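Local coordinates for alginase (Pseudoalteromonas, PDB 4Q8K), which is an alginate lyase of polysaccharide lyase family 18, which probably cleaves the polysaccharide alginate by beta-elimination, at residues Leu164-Asp167 with Ser168-Val171; Arg198-Met201 with Thr202-Tyr205; Asp250-Ala253 with Asn254-Ile257; Cys334-Ala337 with Gly338-Asn341. All coordinates share one frame; numbering follows the deposited sequence.

How the contacts relate
All four contacts are local, each between adjoining pieces of chain, and they follow in series without nesting or crossing. Contact 1 closes the hairpin of strands 164-166 and 169-172 at one border of the seven-stranded sheet. Contact 2 turns the chain into strand 204-216 of that same sheet, its centre about 28 Å from that of contact 1. Contact 3 folds the loop between strands 234-241 and 257-265, both in the eight-stranded sheet, round calcium; it lies across the chain's centre from contact 2, their own centres about 36 Å apart. Contact 4 leads into helix 340-349. It is nearest to contact 3, with about 14 Å between closest atoms.

Contact 1: Leu164-Asp167 with Ser168-Val171; sequences LVDD and STLV
D166 and T169 meet at the corners of a tight beta hairpin, where a type I turn from D166 to T169 reverses the chain at the border of the seven-stranded sheet. The T169 hydroxyl gives a 2.7 Å bond from OG1 to D166 OD1, arriving on the syn side of the carboxylate. The same oxygen accepts S168 N at 2.9 Å from its anti side, closing an Asx turn, so two donors fix the rotation of the carboxylate. The torsion of D166 explains this: CG sits between its own backbone N and carbonyl carbon (chi1 62°), which folds the carboxylate over the turn. Backbone bonds from T169 N to D166 O and from V165 N to T169 O link the two arms. Beyond them V165 CG2 lies against V171 CG2 at 3.8 Å, the two side chains crossing at about a right angle, and also touches T169 CB. On the face of L164 and L170, L164 CD1 meets L170 CD2 at 3.7 Å. T169 and V171 pack further onto strand 355-368, and L170 touches I144. At the tip of the turn, S168 OG hydrogen-bonds D167 OD1 at 2.7 Å, 34° out of the carboxylate plane.

Contact 2: Arg198-Met201 with Thr202-Tyr205; sequences RVAM and TQTY
Q203 sets its CG beside the backbone N (chi1 -65°) and runs on extended through chi2 (-179°), a course that carries the amide back along the chain to A200. There OE1 accepts A200 N at 3.2 Å in a nearly straight bond, 164° at the hydrogen, with the donor tilted slightly from the carbonyl plane. The return bond is backbone to backbone, Q203 N to A200 O at 3.0 Å, closing a short 3-10 turn from A200 to Q203, with M201 and T202 between them. Two bonds thus clasp A200 and Q203, one at A200 N and one at A200 O. V199 borders the clasp: its CB lies 3.4 Å from Q203 OE1, while its CG2 presses on T204 CG2 at 3.5 Å, tighter than usual methyl packing. A leucine in place of Q203 would probably leave A200 N without this acceptor, with one bond fewer between the two residues. From the turn outward, T202 OG1 bonds to D311 OD2, and M201 O takes N291 ND2 from strand 284-292. The chain passes here from the loop after strand 186-193 into strand 204-216; V199 from the loop and T204 from the strand both pack on T368 of strand 355-368.

Contact 3: Asp250-Ala253 with Asn254-Ile257; sequences DSVA and NNGI. With CA (calcium ion), chain B.
D250 reaches N255 and I257 across a calcium-binding loop and begins the coordination: OD2 binds the ion at 2.5 Å, while OD1 takes N255 ND2 at 3.3 Å on its syn lone pair, in a nearly straight bond lying in the amide plane. CG stands anti to the backbone N (chi1 -175°), which swings the carboxylate toward the ion and N255. OD2 also accepts V252 N, an Asx turn that steadies the first ligand. V252 then supplies its carbonyl O at 2.4 Å and opens a type II turn through A253 and N254 to N255, whose OD1 is another ligand at 2.4 Å. That oxygen in turn accepts I257 N in a second Asx turn, and I257 O binds the ion at 2.4 Å. Water 1 and D242 OD1 complete six ligands. I257 CG2 packs 3.4 Å from D250 OD1, with CD1 close by, so an alanine here would probably open a gap where these two carbons lie against the carboxylate. The loop joins strands 234-241 and 257-265: D259 accepts D250 N and S251 N, D242 OD2 accepts G256 N, and D250 and I257 both touch T278 of strand 271-280.

Contact 4: Cys334-Ala337 with Gly338-Asn341; sequences CGEA and GNSN
E336 O accepts N339 N at 2.9 Å, closing a type II turn from E336 to N339 that carries the chain into helix 340-349. A337 and G338 form the two central positions; at the backbone angles of G338 (phi 80°) a CB would collide with A337 O, so the sharp reversal suits glycine. Over the turn the side chains of E336 and N339 cross obliquely. E336 stretches out with CG anti to its backbone N (chi1 178°), which brings its CB to 3.9 Å from N339 CB and lays OE2 beside N339, 3.7 Å from the same CB. The carboxylate and amide planes stand 32° apart. The turn also brings N339 CB to 3.1 Å from E336 O. N339 holds the N-cap position. S342 OG, in the first turn of the helix, bonds both to E336 N and to N339 O, while S340 OG bonds to W187 NE1 and C334 is joined to C346 of the helix by a disulfide. The serine bonds thus tie the helix start to the turn and to W187, and the covalent link joins the loop to the helix further along; any effect of the helix end on the exposed E336 carboxylate is probably small.

Contact 1: Leu164-Asp167 with Ser168-Val171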
loop_
_atom_site.group_PDB
_atom_site.type_symbol
_atom_site.label_atom_id
_atom_site.label_comp_id
_atom_site.label_asym_id
_atom_site.label_seq_id
_atom_site.Cartn_x
_atom_site.Cartn_y
_atom_site.Cartn_z
ATOM N N LEU A 164 10.260 -0.186 -12.758
ATOM C CA LEU A 164 10.007 0.312 -14.112
ATOM C C LEU A 164 10.408 -0.727 -15.154
ATOM O O LEU A 164 11.583 -0.823 -15.521
ATOM C CB LEU A 164 10.757 1.627 -14.358
ATOM C CG LEU A 164 10.274 2.495 -15.527
ATOM C CD1 LEU A 164 8.883 3.058 -15.241
ATOM C CD2 LEU A 164 11.255 3.633 -15.804
ATOM N N VAL A 165 9.432 -1.497 -15.634
ATOM C CA VAL A 165 9.705 -2.584 -16.581
ATOM C C VAL A 165 9.589 -2.115 -18.037
ATOM O O VAL A 165 10.081 -2.760 -18.966
ATOM C CB VAL A 165 8.804 -3.817 -16.322
ATOM C CG1 VAL A 165 9.128 -4.432 -14.968
ATOM C CG2 VAL A 165 7.346 -3.430 -16.388
ATOM N N ASP A 166 8.924 -0.985 -18.224
ATOM C CA ASP A 166 8.986 -0.240 -19.474
ATOM C C ASP A 166 8.561 1.186 -19.134
ATOM O O ASP A 166 8.155 1.447 -18.001
ATOM C CB ASP A 166 8.129 -0.872 -20.578
ATOM C CG ASP A 166 6.652 -0.915 -20.233
ATOM O OD1 ASP A 166 6.131 0.068 -19.664
ATOM O OD2 ASP A 166 6.006 -1.935 -20.551
ATOM N N ASP A 167 8.670 2.118 -20.061
ATOM C CA ASP A 167 8.481 3.523 -19.701
ATOM C C ASP A 167 7.112 3.869 -19.136
ATOM O O ASP A 167 6.933 4.921 -18.594
ATOM C CB ASP A 167 8.807 4.482 -20.841
ATOM C CG ASP A 167 7.989 4.242 -22.072
ATOM O OD1 ASP A 167 6.895 3.707 -21.991
ATOM O OD2 ASP A 167 8.462 4.589 -23.154
ATOM N N SER A 168 6.168 2.963 -19.288
ATOM C CA SER A 168 4.785 3.195 -18.900
ATOM C C SER A 168 4.223 2.222 -17.841
ATOM O O SER A 168 3.057 2.247 -17.554
ATOM C CB SER A 168 3.900 3.182 -20.140
ATOM O OG SER A 168 4.366 4.061 -21.115
ATOM N N THR A 169 5.069 1.387 -17.254
ATOM C CA THR A 169 4.592 0.348 -16.341
ATOM C C THR A 169 5.460 0.189 -15.093
ATOM O O THR A 169 6.685 0.142 -15.180
ATOM C CB THR A 169 4.525 -1.017 -17.049
ATOM O OG1 THR A 169 3.949 -0.864 -18.352
ATOM C CG2 THR A 169 3.697 -1.997 -16.237
ATOM N N LEU A 170 4.815 0.115 -13.929
ATOM C CA LEU A 170 5.506 -0.214 -12.690
ATOM C C LEU A 170 5.040 -1.579 -12.199
ATOM O O LEU A 170 3.838 -1.842 -12.115
ATOM C CB LEU A 170 5.237 0.836 -11.609
ATOM C CG LEU A 170 5.727 2.265 -11.863
ATOM C CD1 LEU A 170 5.252 3.181 -10.753
ATOM C CD2 LEU A 170 7.246 2.307 -11.971
ATOM N N VAL A 171 5.992 -2.453 -11.890
ATOM C CA VAL A 171 5.665 -3.776 -11.363
ATOM C C VAL A 171 6.325 -3.971 -10.012
ATOM O O VAL A 171 7.548 -3.932 -9.906
ATOM C CB VAL A 171 6.127 -4.897 -12.310
ATOM C CG1 VAL A 171 6.090 -6.241 -11.588
ATOM C CG2 VAL A 171 5.267 -4.919 -13.564
#

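Contact 2: Arg198-Met201 with Thr202-Tyr205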
loop_
_atom_site.group_PDB
_atom_site.type_symbol
_atom_site.label_atom_id
_atom_site.label_comp_id
_atom_site.label_asym_id
_atom_site.label_seq_id
_atom_site.Cartn_x
_atom_site.Cartn_y
_atom_site.Cartn_z
ATOM N N ARG A 198 9.266 16.034 3.189
ATOM C CA ARG A 198 8.155 15.755 4.108
ATOM C C ARG A 198 7.722 16.944 4.950
ATOM O O ARG A 198 8.549 17.646 5.535
ATOM C CB ARG A 198 8.494 14.575 5.010
ATOM C CG ARG A 198 8.802 13.342 4.212
ATOM C CD ARG A 198 9.199 12.175 5.099
ATOM N NE ARG A 198 9.707 11.079 4.287
ATOM C CZ ARG A 198 10.359 10.025 4.784
ATOM N NH1 ARG A 198 10.571 9.924 6.091
ATOM N NH2 ARG A 198 10.806 9.076 3.977
ATOM N N VAL A 199 6.410 17.159 4.994
ATOM C CA VAL A 199 5.813 18.184 5.834
ATOM C C VAL A 199 4.551 17.609 6.463
ATOM O O VAL A 199 4.288 16.410 6.351
ATOM C CB VAL A 199 5.485 19.456 5.031
ATOM C CG1 VAL A 199 6.784 20.162 4.603
ATOM C CG2 VAL A 199 4.619 19.114 3.820
ATOM N N ALA A 200 3.772 18.445 7.133
ATOM C CA ALA A 200 2.564 17.965 7.796
ATOM C C ALA A 200 1.514 17.541 6.778
ATOM O O ALA A 200 1.510 18.016 5.644
ATOM C CB ALA A 200 2.012 19.034 8.733
ATOM N N MET A 201 0.631 16.629 7.172
ATOM C CA MET A 201 -0.483 16.254 6.305
ATOM C C MET A 201 -1.278 17.496 5.909
ATOM O O MET A 201 -1.703 17.635 4.766
ATOM C CB MET A 201 -1.407 15.238 6.988
ATOM C CG MET A 201 -0.807 13.819 7.097
ATOM S SD MET A 201 -0.607 13.018 5.497
ATOM C CE MET A 201 -2.289 12.662 5.028
ATOM N N THR A 202 -1.454 18.399 6.866
ATOM C CA THR A 202 -2.227 19.620 6.660
ATOM C C THR A 202 -1.497 20.682 5.838
ATOM O O THR A 202 -2.023 21.773 5.620
ATOM C CB THR A 202 -2.625 20.253 8.008
ATOM O OG1 THR A 202 -1.460 20.400 8.829
ATOM C CG2 THR A 202 -3.643 19.379 8.730
ATOM N N GLN A 203 -0.288 20.377 5.386
ATOM C CA GLN A 203 0.482 21.345 4.622
ATOM C C GLN A 203 0.686 20.973 3.171
ATOM O O GLN A 203 1.449 21.623 2.469
ATOM C CB GLN A 203 1.837 21.600 5.281
ATOM C CG GLN A 203 1.735 22.252 6.637
ATOM C CD GLN A 203 3.090 22.504 7.242
ATOM O OE1 GLN A 203 3.957 21.626 7.231
ATOM N NE2 GLN A 203 3.295 23.715 7.758
ATOM N N THR A 204 0.043 19.913 2.689
ATOM C CA THR A 204 0.090 19.598 1.272
ATOM C C THR A 204 -1.215 19.261 0.640
ATOM O O THR A 204 -2.079 18.739 1.263
ATOM C CB THR A 204 0.966 18.367 0.924
ATOM O OG1 THR A 204 0.553 17.241 1.681
ATOM C CG2 THR A 204 2.352 18.618 1.232
ATOM N N TYR A 205 -1.270 19.472 -0.658
ATOM C CA TYR A 205 -2.311 18.942 -1.487
ATOM C C TYR A 205 -1.658 17.897 -2.401
ATOM O O TYR A 205 -0.846 18.229 -3.196
ATOM C CB TYR A 205 -3.014 20.052 -2.288
ATOM C CG TYR A 205 -4.060 19.533 -3.214
ATOM C CD1 TYR A 205 -5.326 19.247 -2.774
ATOM C CD2 TYR A 205 -3.769 19.292 -4.516
ATOM C CE1 TYR A 205 -6.266 18.753 -3.618
ATOM C CE2 TYR A 205 -4.703 18.786 -5.356
ATOM C CZ TYR A 205 -5.944 18.526 -4.895
ATOM O OH TYR A 205 -6.836 18.022 -5.749
#

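Contact 3: Asp250-Ala253 with Asn254-Ile257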
loop_
_atom_site.group_PDB
_atom_site.type_symbol
_atom_site.label_atom_id
_atom_site.label_comp_id
_atom_site.label_asym_id
_atom_site.label_seq_id
_atom_site.Cartn_x
_atom_site.Cartn_y
_atom_site.Cartn_z
ATOM N N ASP A 250 -16.386 -9.203 1.194
ATOM C CA ASP A 250 -16.155 -10.641 1.188
ATOM C C ASP A 250 -15.835 -11.111 2.604
ATOM O O ASP A 250 -16.641 -11.801 3.232
ATOM C CB ASP A 250 -15.026 -11.002 0.216
ATOM C CG ASP A 250 -14.825 -12.500 0.075
ATOM O OD1 ASP A 250 -15.509 -13.123 -0.767
ATOM O OD2 ASP A 250 -13.971 -13.049 0.792
ATOM N N SER A 251 -14.672 -10.706 3.113
ATOM C CA SER A 251 -14.253 -11.023 4.477
ATOM C C SER A 251 -14.157 -12.528 4.710
ATOM O O SER A 251 -14.289 -12.995 5.839
ATOM C CB SER A 251 -15.195 -10.386 5.507
ATOM O OG SER A 251 -15.006 -8.979 5.589
ATOM N N VAL A 252 -13.928 -13.281 3.641
ATOM C CA VAL A 252 -13.741 -14.718 3.766
ATOM C C VAL A 252 -12.288 -15.086 3.493
ATOM O O VAL A 252 -11.787 -14.881 2.401
ATOM C CB VAL A 252 -14.656 -15.495 2.801
ATOM C CG1 VAL A 252 -14.335 -16.975 2.854
ATOM C CG2 VAL A 252 -16.130 -15.245 3.141
ATOM N N ALA A 253 -11.616 -15.648 4.486
ATOM C CA ALA A 253 -10.195 -15.958 4.352
ATOM C C ALA A 253 -9.892 -16.944 3.234
ATOM O O ALA A 253 -10.582 -17.951 3.073
ATOM C CB ALA A 253 -9.636 -16.477 5.677
ATOM N N ASN A 254 -8.854 -16.644 2.460
ATOM C CA ASN A 254 -8.225 -17.639 1.601
ATOM C C ASN A 254 -9.121 -18.216 0.497
ATOM O O ASN A 254 -8.969 -19.383 0.132
ATOM C CB ASN A 254 -7.677 -18.781 2.476
ATOM C CG ASN A 254 -6.589 -19.586 1.787
ATOM O OD1 ASN A 254 -5.802 -19.053 1.005
ATOM N ND2 ASN A 254 -6.537 -20.891 2.080
ATOM N N ASN A 255 -10.040 -17.410 -0.041
ATOM C CA ASN A 255 -10.920 -17.887 -1.110
ATOM C C ASN A 255 -10.657 -17.248 -2.473
ATOM O O ASN A 255 -11.407 -17.468 -3.424
ATOM C CB ASN A 255 -12.395 -17.737 -0.730
ATOM C CG ASN A 255 -12.873 -16.309 -0.816
ATOM O OD1 ASN A 255 -12.066 -15.393 -0.827
ATOM N ND2 ASN A 255 -14.186 -16.111 -0.884
ATOM N N GLY A 256 -9.587 -16.461 -2.570
ATOM C CA GLY A 256 -9.187 -15.894 -3.844
ATOM C C GLY A 256 -9.899 -14.593 -4.167
ATOM O O GLY A 256 -9.573 -13.926 -5.146
ATOM N N ILE A 257 -10.886 -14.239 -3.353
ATOM C CA ILE A 257 -11.584 -12.970 -3.527
ATOM C C ILE A 257 -10.979 -11.954 -2.573
ATOM O O ILE A 257 -11.159 -12.040 -1.365
ATOM C CB ILE A 257 -13.095 -13.098 -3.261
ATOM C CG1 ILE A 257 -13.712 -14.119 -4.224
ATOM C CG2 ILE A 257 -13.781 -11.739 -3.401
ATOM C CD1 ILE A 257 -15.215 -14.318 -4.020
HETATM CA CA CA B . -11.554 -13.446 0.520
HETATM O O HOH W 1 -11.287 -11.660 2.257
#

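Contact 4: Cys334-Ala337 with Gly338-Asn341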
loop_
_atom_site.group_PDB
_atom_site.type_symbol
_atom_site.label_atom_id
_atom_site.label_comp_id
_atom_site.label_asym_id
_atom_site.label_seq_id
_atom_site.Cartn_x
_atom_site.Cartn_y
_atom_site.Cartn_z
ATOM N N CYS A 334 3.091 -13.366 11.377
ATOM C CA CYS A 334 4.126 -14.383 11.220
ATOM C C CYS A 334 5.494 -13.734 11.033
ATOM O O CYS A 334 5.623 -12.747 10.313
ATOM C CB CYS A 334 3.826 -15.270 10.016
ATOM S SG CYS A 334 4.959 -16.681 9.895
ATOM N N GLY A 335 6.515 -14.297 11.675
ATOM C CA GLY A 335 7.884 -13.866 11.437
ATOM C C GLY A 335 8.477 -13.027 12.551
ATOM O O GLY A 335 7.864 -12.828 13.601
ATOM N N GLU A 336 9.687 -12.528 12.313
ATOM C CA GLU A 336 10.436 -11.780 13.315
ATOM C C GLU A 336 10.987 -10.506 12.682
ATOM O O GLU A 336 11.661 -10.570 11.651
ATOM C CB GLU A 336 11.593 -12.637 13.835
ATOM C CG GLU A 336 12.494 -11.959 14.856
ATOM C CD GLU A 336 13.641 -12.861 15.302
ATOM O OE1 GLU A 336 14.065 -12.745 16.472
ATOM O OE2 GLU A 336 14.120 -13.681 14.488
ATOM N N ALA A 337 10.682 -9.368 13.295
ATOM C CA ALA A 337 11.094 -8.062 12.789
ATOM C C ALA A 337 12.590 -8.039 12.483
ATOM O O ALA A 337 13.406 -8.484 13.292
ATOM C CB ALA A 337 10.748 -6.978 13.792
ATOM N N GLY A 338 12.937 -7.529 11.307
ATOM C CA GLY A 338 14.331 -7.409 10.914
ATOM C C GLY A 338 14.950 -8.692 10.399
ATOM O O GLY A 338 16.103 -8.703 9.982
ATOM N N ASN A 339 14.179 -9.776 10.417
ATOM C CA ASN A 339 14.691 -11.083 10.019
ATOM C C ASN A 339 14.103 -11.522 8.692
ATOM O O ASN A 339 13.026 -12.115 8.655
ATOM C CB ASN A 339 14.351 -12.113 11.103
ATOM C CG ASN A 339 14.979 -13.473 10.848
ATOM O OD1 ASN A 339 15.211 -14.231 11.791
ATOM N ND2 ASN A 339 15.238 -13.798 9.583
ATOM N N SER A 340 14.803 -11.237 7.602
ATOM C CA SER A 340 14.274 -11.492 6.269
ATOM C C SER A 340 13.971 -12.972 6.034
ATOM O O SER A 340 12.996 -13.319 5.366
ATOM C CB SER A 340 15.233 -10.977 5.199
ATOM O OG SER A 340 14.735 -11.244 3.898
ATOM N N ASN A 341 14.823 -13.839 6.569
ATOM C CA ASN A 341 14.617 -15.273 6.421
ATOM C C ASN A 341 13.310 -15.708 7.106
ATOM O O ASN A 341 12.615 -16.611 6.625
ATOM C CB ASN A 341 15.820 -16.070 6.962
ATOM C CG ASN A 341 16.966 -16.186 5.950
ATOM O OD1 ASN A 341 18.006 -16.783 6.242
ATOM N ND2 ASN A 341 16.779 -15.623 4.766
#